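Local coordinates for protein condensin complex subunit 3 (Schizosaccharomyces pombe, PDB 5OQR) that serves as a regulatory subunit of condensin, the complex required to convert interphase chromatin into mitotic-like condensed chromosomes, at residues D55-R59 and Q102-R106; V65-Q69 and N109-E113; L38-N42 and I81-I85; I44-G50 and T95-C100; L126-V130 and A141-L145. All coordinates share one frame; numbering follows the deposited sequence.

Interaction 1: D55-R59 and Q102-R106; sequences DRVLR and QIIAR
L58 and D55 of helix 52-69 meet Q102, I103 and R106 of helix 94-108 in a partly buried helix-helix contact that is apolar on its inner side and charged on its outer side. The two segments run the same general way, their axes 11.4 Å apart at an angle of 30°. L58 reaches across with one branch: CD2 lies 3.7 Å from I103 CG1 and 3.9 Å from Q102 CG, and it also covers one face of the R106 guanidinium. R106, extended from CG to NE, carries its guanidinium across to the neighbouring helix, where NH1 makes a salt bridge with D55 OD1 at 3.3 Å. The hydrogen bond within that bridge is weak, with an N-H...O angle of 122°. The other nitrogen, NH2, stands 3.4 Å from R59 NE, a like-charged approach that the D55 carboxylate probably offsets in part. With its CG anti to the backbone N (chi1 -177°), Q102 runs straight toward helix 52-69 and brings NE2 to 2.8 Å from D55 OD1, while its OE1 accepts a hydrogen bond from R99 one turn earlier. An alanine here would lose both the amide and the CG beside L58, and is likely to leave R99 NH1 without this acceptor and a gap next to the leucine methyl. Segment 55-59 belongs to HEAT 1 and segment 102-106 to HEAT 2, and such roughly parallel packing of helices from successive repeats is how a HEAT alpha-solenoid stacks.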
# COMPACT_ATOMS: atom_id res chain seq x y z
N ASP A 55 -33.81 13.20 -14.05
CA ASP A 55 -32.59 13.47 -14.80
C ASP A 55 -32.88 13.61 -16.29
O ASP A 55 -32.34 14.50 -16.95
CB ASP A 55 -31.57 12.36 -14.55
CG ASP A 55 -31.18 12.25 -13.08
OD1 ASP A 55 -30.30 13.02 -12.64
OD2 ASP A 55 -31.75 11.39 -12.38
N ARG A 56 -33.76 12.76 -16.83
CA ARG A 56 -34.15 12.90 -18.23
C ARG A 56 -34.76 14.27 -18.48
O ARG A 56 -34.33 15.01 -19.37
CB ARG A 56 -35.15 11.81 -18.62
CG ARG A 56 -34.58 10.40 -18.60
CD ARG A 56 -35.37 9.50 -19.54
NE ARG A 56 -35.20 8.09 -19.23
CZ ARG A 56 -35.83 7.46 -18.25
NH1 ARG A 56 -36.69 8.11 -17.47
NH2 ARG A 56 -35.61 6.17 -18.03
N VAL A 57 -35.78 14.64 -17.69
CA VAL A 57 -36.39 15.96 -17.81
C VAL A 57 -35.32 17.03 -17.72
O VAL A 57 -35.25 17.95 -18.54
CB VAL A 57 -37.47 16.15 -16.73
CG1 VAL A 57 -38.08 17.54 -16.83
CG2 VAL A 57 -38.56 15.09 -16.88
N LEU A 58 -34.45 16.93 -16.70
CA LEU A 58 -33.39 17.91 -16.54
C LEU A 58 -32.41 17.86 -17.70
O LEU A 58 -31.86 18.90 -18.08
CB LEU A 58 -32.68 17.69 -15.20
CG LEU A 58 -31.68 18.74 -14.72
CD1 LEU A 58 -32.08 20.15 -15.10
CD2 LEU A 58 -31.50 18.62 -13.21
N ARG A 59 -32.17 16.68 -18.26
CA ARG A 59 -31.35 16.59 -19.47
C ARG A 59 -32.02 17.31 -20.63
O ARG A 59 -31.35 18.00 -21.41
CB ARG A 59 -31.10 15.12 -19.82
CG ARG A 59 -30.09 14.43 -18.93
CD ARG A 59 -28.67 14.87 -19.23
NE ARG A 59 -27.70 14.16 -18.41
CZ ARG A 59 -27.31 12.91 -18.62
NH1 ARG A 59 -27.82 12.21 -19.63
NH2 ARG A 59 -26.42 12.34 -17.81
N GLN A 102 -28.29 20.28 -7.96
CA GLN A 102 -28.24 19.53 -9.21
C GLN A 102 -28.58 20.42 -10.40
O GLN A 102 -27.86 20.44 -11.40
CB GLN A 102 -29.19 18.33 -9.14
CG GLN A 102 -29.17 17.44 -10.37
CD GLN A 102 -30.22 16.35 -10.31
OE1 GLN A 102 -31.29 16.54 -9.75
NE2 GLN A 102 -29.90 15.19 -10.88
N ILE A 103 -29.68 21.17 -10.30
CA ILE A 103 -30.11 22.01 -11.40
C ILE A 103 -29.10 23.13 -11.64
O ILE A 103 -28.64 23.34 -12.77
CB ILE A 103 -31.52 22.57 -11.14
CG1 ILE A 103 -32.52 21.43 -10.98
CG2 ILE A 103 -31.95 23.48 -12.28
CD1 ILE A 103 -33.85 21.86 -10.40
N ILE A 104 -28.74 23.86 -10.58
CA ILE A 104 -27.83 24.99 -10.74
C ILE A 104 -26.53 24.54 -11.39
O ILE A 104 -25.99 25.23 -12.26
CB ILE A 104 -27.59 25.67 -9.38
CG1 ILE A 104 -28.87 26.35 -8.90
CG2 ILE A 104 -26.45 26.69 -9.47
CD1 ILE A 104 -28.80 26.87 -7.49
N ALA A 105 -26.00 23.39 -10.97
CA ALA A 105 -24.74 22.91 -11.52
C ALA A 105 -24.83 22.76 -13.03
O ALA A 105 -23.92 23.18 -13.76
CB ALA A 105 -24.36 21.57 -10.88
N ARG A 106 -25.92 22.17 -13.53
CA ARG A 106 -26.03 21.89 -14.95
C ARG A 106 -26.39 23.14 -15.74
O ARG A 106 -25.88 23.35 -16.85
CB ARG A 106 -27.06 20.80 -15.19
CG ARG A 106 -26.77 19.49 -14.48
CD ARG A 106 -27.59 18.36 -15.08
NE ARG A 106 -27.47 17.11 -14.32
CZ ARG A 106 -28.08 15.98 -14.64
NH1 ARG A 106 -27.91 14.90 -13.90
NH2 ARG A 106 -28.87 15.92 -15.71

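Interaction 2: V65-Q69 and N109-E113; sequences VNYLQ and NCVKE
The carbonyl oxygen of V65, whose side chain faces C110 across the contact, is gripped by two backbone N-H groups of its own helix. Q69 N donates to V65 O at 3.0 Å and L68 N to the same oxygen at 2.7 Å, so both the four-residue and the three-residue bond converge there in the last turn of helix 52-69. The other partner, 109-113, has no regular structure and belongs to the connection that leads from helix 94-108 to helix 116-129. The two backbones come nearest at N66 and C110, whose CA atoms are 6.2 Å apart.

C110 gives the largest share of the contact. Its CB points at the helix and lies 4.1 Å from V65 CG1, the branch that stands anti to the V65 backbone N (chi1 176°). SG swings to the N66 side, and N66 CG approaches C110 CB to 4.4 Å, so the cysteine meets both a valine methyl and an asparagine amide. One turn on, Q69 bends about its CB-CG bond and lays its amide beside the C110 carbonyl and against V111, the two side chains meeting at a slant. V111 CB faces this amide rather than another hydrocarbon, which makes the outer half of the contact mixed in character.

With 192 Å² buried in all, this is a modest surface contact, and no other protein chain of the assembly touches either segment. It joins the end of a helix in HEAT 1 to the final residues of HEAT 2, at one rim of the stacked alpha-solenoid.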
# COMPACT_ATOMS: atom_id res chain seq x y z
N VAL A 65 -32.01 24.73 -23.60
CA VAL A 65 -31.36 26.01 -23.35
C VAL A 65 -30.27 26.25 -24.38
O VAL A 65 -30.27 27.25 -25.10
CB VAL A 65 -30.80 26.07 -21.92
CG1 VAL A 65 -30.04 27.38 -21.69
CG2 VAL A 65 -31.92 25.94 -20.90
N ASN A 66 -29.30 25.33 -24.45
CA ASN A 66 -28.24 25.45 -25.44
C ASN A 66 -28.82 25.61 -26.83
O ASN A 66 -28.41 26.50 -27.59
CB ASN A 66 -27.32 24.24 -25.37
CG ASN A 66 -26.38 24.28 -24.18
OD1 ASN A 66 -25.91 25.35 -23.78
ND2 ASN A 66 -26.09 23.12 -23.60
N TYR A 67 -29.78 24.75 -27.20
CA TYR A 67 -30.44 24.89 -28.49
C TYR A 67 -31.03 26.29 -28.67
O TYR A 67 -31.22 26.74 -29.80
CB TYR A 67 -31.54 23.84 -28.62
CG TYR A 67 -32.44 24.03 -29.82
CD1 TYR A 67 -33.76 24.43 -29.66
CD2 TYR A 67 -31.97 23.82 -31.10
CE1 TYR A 67 -34.59 24.60 -30.75
CE2 TYR A 67 -32.79 24.00 -32.20
CZ TYR A 67 -34.10 24.39 -32.02
OH TYR A 67 -34.92 24.56 -33.12
N LEU A 68 -31.33 26.98 -27.57
CA LEU A 68 -31.95 28.29 -27.66
C LEU A 68 -30.92 29.39 -27.88
O LEU A 68 -31.14 30.30 -28.69
CB LEU A 68 -32.76 28.56 -26.38
CG LEU A 68 -33.92 29.56 -26.43
CD1 LEU A 68 -34.71 29.46 -27.72
CD2 LEU A 68 -34.84 29.29 -25.27
N GLN A 69 -29.80 29.33 -27.16
CA GLN A 69 -28.72 30.29 -27.39
C GLN A 69 -28.27 30.27 -28.85
O GLN A 69 -27.70 31.26 -29.32
CB GLN A 69 -27.53 29.98 -26.48
CG GLN A 69 -27.91 29.55 -25.06
CD GLN A 69 -27.13 30.27 -23.97
OE1 GLN A 69 -26.71 29.65 -22.99
NE2 GLN A 69 -26.95 31.58 -24.12
N ASN A 109 -23.66 25.82 -16.30
CA ASN A 109 -22.70 25.33 -17.27
C ASN A 109 -23.10 25.63 -18.71
O ASN A 109 -22.26 25.51 -19.61
CB ASN A 109 -22.52 23.82 -17.09
CG ASN A 109 -21.41 23.26 -17.96
OD1 ASN A 109 -20.34 23.85 -18.08
ND2 ASN A 109 -21.67 22.12 -18.59
N CYS A 110 -24.36 26.02 -18.95
CA CYS A 110 -24.82 26.29 -20.30
C CYS A 110 -24.28 27.59 -20.87
O CYS A 110 -24.40 27.82 -22.08
CB CYS A 110 -26.35 26.32 -20.33
SG CYS A 110 -27.12 24.71 -20.01
N VAL A 111 -23.68 28.45 -20.04
CA VAL A 111 -23.08 29.69 -20.52
C VAL A 111 -22.23 30.26 -19.40
O VAL A 111 -22.41 29.91 -18.23
CB VAL A 111 -24.18 30.68 -20.98
CG1 VAL A 111 -24.94 31.25 -19.79
CG2 VAL A 111 -23.58 31.80 -21.83
N LYS A 112 -21.31 31.16 -19.75
CA LYS A 112 -20.40 31.77 -18.79
C LYS A 112 -20.83 33.17 -18.36
O LYS A 112 -20.65 33.54 -17.20
CB LYS A 112 -18.99 31.83 -19.36
CG LYS A 112 -18.27 30.49 -19.40
CD LYS A 112 -16.82 30.67 -19.84
CE LYS A 112 -16.06 29.35 -19.80
NZ LYS A 112 -14.64 29.53 -20.22
N GLU A 113 -21.39 33.97 -19.27
CA GLU A 113 -21.70 35.36 -18.97
C GLU A 113 -22.85 35.44 -17.99
O GLU A 113 -24.01 35.17 -18.34
CB GLU A 113 -22.02 36.12 -20.25
CG GLU A 113 -20.80 36.60 -21.02
CD GLU A 113 -19.88 37.45 -20.17
OE1 GLU A 113 -20.38 38.16 -19.27
OE2 GLU A 113 -18.65 37.40 -20.38

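Interaction 3: L38-N42 and I81-I85; sequences LRALN and ILKHI
L38 and H84 run side by side, pointing opposite ways, the leucine lying over one face of the imidazole. L38 CB stands almost exactly on the ring normal, 4.2 Å from the centroid, a CH-pi contact, and the CD1 methyl continues along the ring to 4.0 Å from H84 CG. H84 has its CG anti to the backbone N (chi1 169°), which sends the ring out from its helix and puts NE2 at the N42 amide. There it donates a hydrogen bond to N42 OD1 at 2.7 Å, with an N-H...O angle of 153°. The bond uses a lone pair in the carbonyl plane, and N42 OD1 also lies close to the ring plane of H84, although amide and ring are turned 42° against each other. The imidazole is thus pinned at its edge by N42 and on a face by L38. A phenylalanine here would offer no N-H at this edge and is likely to leave the N42 carbonyl without its partner and its amide freer to turn.

The segments lie on helices 33-42 and 78-86, the latter in HEAT 2, running roughly side by side as the helices of a HEAT solenoid do, their axes 11.1 Å apart at closest. On the buried side the contact is wholly aliphatic. L41 lies crosswise to I81, methyl against methyl, with CD1 to CD1 3.4 Å, and the same L41 CD1 lies 3.9 Å from I85 CD1. L38 CD2 packs 4.0 Å from I81 CG1. Behind them, C100 and I103 of helix 94-108 cover I85, while N42 also packs against an apolar side chain of another protein chain.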
# COMPACT_ATOMS: atom_id res chain seq x y z
N LEU A 38 -40.28 27.02 -14.72
CA LEU A 38 -40.09 27.01 -13.27
C LEU A 38 -41.13 26.13 -12.60
O LEU A 38 -40.83 25.47 -11.59
CB LEU A 38 -40.16 28.43 -12.72
CG LEU A 38 -39.25 29.46 -13.41
CD1 LEU A 38 -39.45 30.84 -12.80
CD2 LEU A 38 -37.79 29.04 -13.33
N ARG A 39 -42.36 26.10 -13.13
CA ARG A 39 -43.37 25.19 -12.62
C ARG A 39 -42.95 23.74 -12.82
O ARG A 39 -43.21 22.88 -11.97
CB ARG A 39 -44.71 25.47 -13.31
CG ARG A 39 -45.88 24.68 -12.76
CD ARG A 39 -47.14 24.96 -13.56
NE ARG A 39 -48.12 23.89 -13.44
CZ ARG A 39 -49.24 23.82 -14.15
NH1 ARG A 39 -49.53 24.75 -15.05
NH2 ARG A 39 -50.08 22.80 -13.97
N ALA A 40 -42.31 23.45 -13.95
CA ALA A 40 -41.79 22.10 -14.18
C ALA A 40 -40.67 21.78 -13.21
O ALA A 40 -40.55 20.64 -12.75
CB ALA A 40 -41.30 21.96 -15.63
N LEU A 41 -39.83 22.76 -12.88
CA LEU A 41 -38.72 22.54 -11.97
C LEU A 41 -39.20 22.43 -10.53
O LEU A 41 -38.68 21.60 -9.77
CB LEU A 41 -37.70 23.66 -12.12
CG LEU A 41 -37.07 23.73 -13.51
CD1 LEU A 41 -36.37 25.04 -13.71
CD2 LEU A 41 -36.10 22.58 -13.72
N ASN A 42 -40.18 23.24 -10.14
CA ASN A 42 -40.78 23.09 -8.82
C ASN A 42 -41.26 21.66 -8.59
O ASN A 42 -41.28 21.19 -7.45
CB ASN A 42 -41.94 24.07 -8.66
CG ASN A 42 -41.50 25.52 -8.76
OD1 ASN A 42 -40.37 25.86 -8.42
ND2 ASN A 42 -42.40 26.38 -9.23
N ILE A 81 -34.04 31.58 -14.10
CA ILE A 81 -34.11 30.23 -13.55
C ILE A 81 -33.17 30.10 -12.35
O ILE A 81 -33.51 29.47 -11.34
CB ILE A 81 -33.79 29.19 -14.64
CG1 ILE A 81 -34.03 27.77 -14.11
CG2 ILE A 81 -32.36 29.33 -15.12
CD1 ILE A 81 -33.84 26.69 -15.16
N LEU A 82 -31.97 30.68 -12.45
CA LEU A 82 -31.04 30.61 -11.33
C LEU A 82 -31.53 31.45 -10.15
O LEU A 82 -31.39 31.03 -8.99
CB LEU A 82 -29.65 31.08 -11.77
CG LEU A 82 -28.87 30.15 -12.71
CD1 LEU A 82 -27.53 30.78 -13.07
CD2 LEU A 82 -28.66 28.77 -12.11
N LYS A 83 -32.10 32.62 -10.42
CA LYS A 83 -32.64 33.44 -9.35
C LYS A 83 -33.77 32.73 -8.62
O LYS A 83 -33.91 32.85 -7.40
CB LYS A 83 -33.11 34.78 -9.90
CG LYS A 83 -31.99 35.72 -10.30
CD LYS A 83 -32.48 37.16 -10.40
CE LYS A 83 -32.70 37.77 -9.02
NZ LYS A 83 -33.85 38.70 -9.00
N HIS A 84 -34.60 32.00 -9.36
CA HIS A 84 -35.73 31.30 -8.74
C HIS A 84 -35.26 30.13 -7.89
O HIS A 84 -35.79 29.90 -6.80
CB HIS A 84 -36.70 30.81 -9.81
CG HIS A 84 -37.74 29.87 -9.30
ND1 HIS A 84 -38.97 30.29 -8.83
CD2 HIS A 84 -37.73 28.52 -9.16
CE1 HIS A 84 -39.67 29.24 -8.43
NE2 HIS A 84 -38.94 28.15 -8.62
N ILE A 85 -34.26 29.39 -8.36
CA ILE A 85 -33.88 28.15 -7.71
C ILE A 85 -32.86 28.35 -6.59
O ILE A 85 -32.79 27.52 -5.67
CB ILE A 85 -33.32 27.15 -8.74
CG1 ILE A 85 -34.32 26.96 -9.88
CG2 ILE A 85 -33.03 25.80 -8.10
CD1 ILE A 85 -33.73 26.30 -11.08

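Interaction 4: I44-G50 and T95-C100; sequences ILTVKKG and TVRYRC
The backbone of 44-50 leaves helical angles after T46 and becomes extended from V47 to K49, passing the first turns of helix 94-108 so that the CA atoms of L45 and V96 are 4.8 Å apart. R99 reaches up to this loop. Bent at chi2 (-65°), its chain runs past I44 O and brings the guanidinium edge-on to two carbonyls. NE donates to V47 O at 3.1 Å in a straight bond (164°), though from above the carbonyl plane, and NH2 makes a weak bond to K48 O at 2.9 Å. NH1 is taken by the side chain of Q102, while Y98 CE2 lies over one face of the guanidinium. Below, L45 CD2 packs 3.6 Å from R99 CB and CD1 lies 4.1 Å from C100 SG. K48 curls over T95, its CD 3.4 Å from T95 OG1, and the extended chain of K49 passes square across Y98, CD 3.6 Å from the phenolic OH. Each guanidinium nitrogen thus has an oxygen acceptor, two of them backbone carbonyls; the charge of this buried arginine is probably balanced in part by neutral carbonyl dipoles, and the loop is held through its main chain.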
# COMPACT_ATOMS: atom_id res chain seq x y z
N ILE A 44 -39.63 19.16 -10.04
CA ILE A 44 -38.41 18.37 -9.97
C ILE A 44 -37.82 18.40 -8.57
O ILE A 44 -37.05 17.50 -8.20
CB ILE A 44 -37.41 18.86 -11.02
CG1 ILE A 44 -37.74 18.21 -12.37
CG2 ILE A 44 -35.96 18.54 -10.63
CD1 ILE A 44 -37.09 18.87 -13.55
N LEU A 45 -38.15 19.41 -7.76
CA LEU A 45 -37.67 19.46 -6.39
C LEU A 45 -38.39 18.47 -5.48
O LEU A 45 -37.86 18.11 -4.43
CB LEU A 45 -37.83 20.87 -5.82
CG LEU A 45 -37.29 22.02 -6.67
CD1 LEU A 45 -37.27 23.31 -5.85
CD2 LEU A 45 -35.91 21.72 -7.23
N THR A 46 -39.59 18.02 -5.87
CA THR A 46 -40.35 17.10 -5.03
C THR A 46 -39.91 15.65 -5.22
O THR A 46 -39.97 14.87 -4.27
CB THR A 46 -41.85 17.22 -5.32
OG1 THR A 46 -42.57 16.24 -4.56
CG2 THR A 46 -42.15 17.03 -6.80
N VAL A 47 -39.47 15.28 -6.42
CA VAL A 47 -39.04 13.92 -6.68
C VAL A 47 -37.75 13.63 -5.91
O VAL A 47 -36.79 14.41 -5.96
CB VAL A 47 -38.85 13.67 -8.18
CG1 VAL A 47 -40.20 13.60 -8.88
CG2 VAL A 47 -37.97 14.75 -8.81
N LYS A 48 -37.73 12.50 -5.21
CA LYS A 48 -36.54 12.08 -4.48
C LYS A 48 -35.50 11.52 -5.44
O LYS A 48 -35.81 11.11 -6.57
CB LYS A 48 -36.90 11.04 -3.42
CG LYS A 48 -37.88 11.52 -2.36
CD LYS A 48 -37.25 12.56 -1.45
CE LYS A 48 -38.24 13.16 -0.47
NZ LYS A 48 -39.15 14.14 -1.13
N LYS A 49 -34.25 11.50 -4.99
CA LYS A 49 -33.17 10.97 -5.81
C LYS A 49 -33.44 9.51 -6.16
O LYS A 49 -34.19 8.80 -5.48
CB LYS A 49 -31.82 11.10 -5.10
CG LYS A 49 -30.69 10.37 -5.81
CD LYS A 49 -29.31 10.81 -5.35
CE LYS A 49 -28.23 9.99 -6.04
NZ LYS A 49 -26.91 10.66 -6.05
N GLY A 50 -32.82 9.06 -7.24
CA GLY A 50 -33.02 7.72 -7.75
C GLY A 50 -34.02 7.61 -8.87
O GLY A 50 -34.33 6.49 -9.29
N THR A 95 -33.63 16.65 -0.57
CA THR A 95 -33.74 16.54 -2.01
C THR A 95 -34.04 17.89 -2.66
O THR A 95 -33.56 18.16 -3.77
CB THR A 95 -34.80 15.52 -2.38
OG1 THR A 95 -35.95 15.71 -1.55
CG2 THR A 95 -34.24 14.11 -2.19
N VAL A 96 -34.82 18.75 -2.00
CA VAL A 96 -34.98 20.11 -2.49
C VAL A 96 -33.63 20.80 -2.56
O VAL A 96 -33.34 21.57 -3.49
CB VAL A 96 -35.98 20.88 -1.60
CG1 VAL A 96 -35.98 22.37 -1.94
CG2 VAL A 96 -37.37 20.31 -1.77
N ARG A 97 -32.77 20.55 -1.57
CA ARG A 97 -31.41 21.07 -1.62
C ARG A 97 -30.59 20.35 -2.68
O ARG A 97 -29.81 20.98 -3.41
CB ARG A 97 -30.74 20.92 -0.25
CG ARG A 97 -30.77 22.18 0.60
CD ARG A 97 -30.11 21.92 1.95
NE ARG A 97 -30.74 20.79 2.64
CZ ARG A 97 -30.20 20.15 3.67
NH1 ARG A 97 -29.02 20.52 4.14
NH2 ARG A 97 -30.85 19.14 4.23
N TYR A 98 -30.75 19.03 -2.79
CA TYR A 98 -29.97 18.26 -3.76
C TYR A 98 -30.40 18.58 -5.18
O TYR A 98 -29.55 18.72 -6.07
CB TYR A 98 -30.12 16.77 -3.46
CG TYR A 98 -29.95 15.86 -4.66
CD1 TYR A 98 -28.69 15.58 -5.17
CD2 TYR A 98 -31.05 15.29 -5.27
CE1 TYR A 98 -28.54 14.75 -6.26
CE2 TYR A 98 -30.91 14.45 -6.37
CZ TYR A 98 -29.65 14.19 -6.85
OH TYR A 98 -29.50 13.36 -7.94
N ARG A 99 -31.71 18.70 -5.42
CA ARG A 99 -32.17 19.07 -6.75
C ARG A 99 -31.74 20.49 -7.11
O ARG A 99 -31.28 20.74 -8.23
CB ARG A 99 -33.70 18.94 -6.84
CG ARG A 99 -34.22 17.52 -6.68
CD ARG A 99 -33.77 16.62 -7.82
NE ARG A 99 -34.32 15.27 -7.70
CZ ARG A 99 -33.94 14.24 -8.45
NH1 ARG A 99 -32.99 14.38 -9.37
NH2 ARG A 99 -34.49 13.05 -8.26
N CYS A 100 -31.87 21.42 -6.17
CA CYS A 100 -31.43 22.79 -6.43
C CYS A 100 -29.97 22.83 -6.86
O CYS A 100 -29.63 23.43 -7.88
CB CYS A 100 -31.65 23.66 -5.19
SG CYS A 100 -33.35 24.25 -4.98

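Interaction 5: L126-V130 and A141-L145; sequences LLSRV and AVVAL
Both helices of HEAT 3 meet here as an antiparallel pair, with L126 opposite L145 at one end and V130 opposite A141 at the other, where the CA atoms come within 5.4 Å. L145 is the main intruder. Its CG lies anti to the backbone N (chi1 -154°), which throws CD1 across onto helix 116-129, and that one methyl touches three side chains: L126 CB at 3.9 Å, L127 CD2 at 3.8 Å and V130 CG1 at 3.7 Å. It also rests on the L126 carbonyl, so the leucine seats itself against main chain as well as side chains. L127 and V130 both stand nearly perpendicular to L145.

In a HEAT repeat two such helices, joined by a short turn, form a hairpin, and here only a few residues separate helix 116-129 from helix 135-145. Near that turn V130 CG1 serves as a hub: besides L145, it packs 3.7 Å from A141 CB and 3.9 Å from V142 CG1. The small alanine side chain is consistent with the close approach of the backbones at this end. Further from the turn, L126 CD2 lies 4.0 Å from A144 CB, with the leucine tip running along the surface of the second helix.

R129 joins only through its CB, near A141; its guanidinium bends away to a salt bridge with D132. The hairpin is sandwiched in the solenoid: A105 of helix 94-108 packs on A144, while L127 and V130 lie against I162 of helix 158-169 and V142 meets V179 of helix 173-182.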
# COMPACT_ATOMS: atom_id res chain seq x y z
N LEU A 126 -23.44 28.81 -2.03
CA LEU A 126 -22.89 27.50 -2.37
C LEU A 126 -21.73 27.13 -1.46
O LEU A 126 -21.56 25.95 -1.11
CB LEU A 126 -22.45 27.48 -3.84
CG LEU A 126 -23.54 27.18 -4.87
CD1 LEU A 126 -23.01 27.40 -6.28
CD2 LEU A 126 -24.06 25.76 -4.72
N LEU A 127 -20.91 28.11 -1.07
CA LEU A 127 -19.77 27.81 -0.22
C LEU A 127 -20.20 27.20 1.11
O LEU A 127 -19.49 26.37 1.68
CB LEU A 127 -18.96 29.08 0.03
CG LEU A 127 -18.29 29.68 -1.21
CD1 LEU A 127 -18.10 31.18 -1.03
CD2 LEU A 127 -16.95 29.03 -1.47
N SER A 128 -21.36 27.62 1.63
CA SER A 128 -21.89 27.00 2.83
C SER A 128 -22.48 25.62 2.56
O SER A 128 -22.53 24.78 3.47
CB SER A 128 -22.95 27.91 3.46
OG SER A 128 -23.48 28.81 2.51
N ARG A 129 -22.94 25.37 1.33
CA ARG A 129 -23.61 24.11 1.03
C ARG A 129 -22.64 22.94 1.03
O ARG A 129 -22.94 21.88 1.59
CB ARG A 129 -24.33 24.21 -0.32
CG ARG A 129 -25.79 24.64 -0.24
CD ARG A 129 -26.58 23.72 0.67
NE ARG A 129 -26.64 24.24 2.04
CZ ARG A 129 -26.72 23.50 3.14
NH1 ARG A 129 -26.77 24.07 4.33
NH2 ARG A 129 -26.74 22.17 3.05
N VAL A 130 -21.45 23.12 0.44
CA VAL A 130 -20.48 22.05 0.24
C VAL A 130 -20.13 21.43 1.59
O VAL A 130 -19.46 20.39 1.66
CB VAL A 130 -19.21 22.56 -0.48
CG1 VAL A 130 -19.57 23.03 -1.88
CG2 VAL A 130 -18.56 23.68 0.32
N ALA A 141 -23.07 19.98 -4.98
CA ALA A 141 -22.70 21.35 -4.65
C ALA A 141 -21.33 21.70 -5.21
O ALA A 141 -21.15 22.79 -5.77
CB ALA A 141 -22.73 21.55 -3.13
N VAL A 142 -20.35 20.81 -5.06
CA VAL A 142 -19.02 21.09 -5.57
C VAL A 142 -19.05 21.20 -7.09
O VAL A 142 -18.35 22.03 -7.68
CB VAL A 142 -18.02 20.01 -5.11
CG1 VAL A 142 -18.04 19.88 -3.59
CG2 VAL A 142 -18.31 18.66 -5.76
N VAL A 143 -19.89 20.39 -7.74
CA VAL A 143 -20.04 20.49 -9.19
C VAL A 143 -20.58 21.87 -9.55
O VAL A 143 -20.08 22.53 -10.47
CB VAL A 143 -20.95 19.37 -9.72
CG1 VAL A 143 -21.04 19.43 -11.24
CG2 VAL A 143 -20.44 18.01 -9.28
N ALA A 144 -21.61 22.32 -8.83
CA ALA A 144 -22.14 23.66 -9.06
C ALA A 144 -21.10 24.72 -8.73
O ALA A 144 -20.84 25.62 -9.53
CB ALA A 144 -23.40 23.87 -8.21
N LEU A 145 -20.48 24.61 -7.55
CA LEU A 145 -19.52 25.62 -7.13
C LEU A 145 -18.31 25.64 -8.05
O LEU A 145 -17.77 26.71 -8.36
CB LEU A 145 -19.10 25.35 -5.68
CG LEU A 145 -18.62 26.56 -4.89
CD1 LEU A 145 -18.77 26.30 -3.40
CD2 LEU A 145 -17.19 26.89 -5.21

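How the interactions relate
From the N terminus, interaction 3 closes the chain from 38-42 to 81-85, interaction 4 from 44-50 to 95-100, interaction 1 from 55-59 to 102-106 and interaction 2 from 65-69 to 109-113. These four loops all cross one another, none nesting inside another, so helices 33-42 and 52-69 and the loop between them are tied in step to helices 78-86 and 94-108 and the loop beyond. I103 links three of them, touching L41 and I85 of interaction 3 and I44 and L45 of interaction 4. Interaction 5 follows in series as a short hairpin, met by interaction 1 where A105 packs on V143 and by interaction 4 where like-charged R97 and R129 come close.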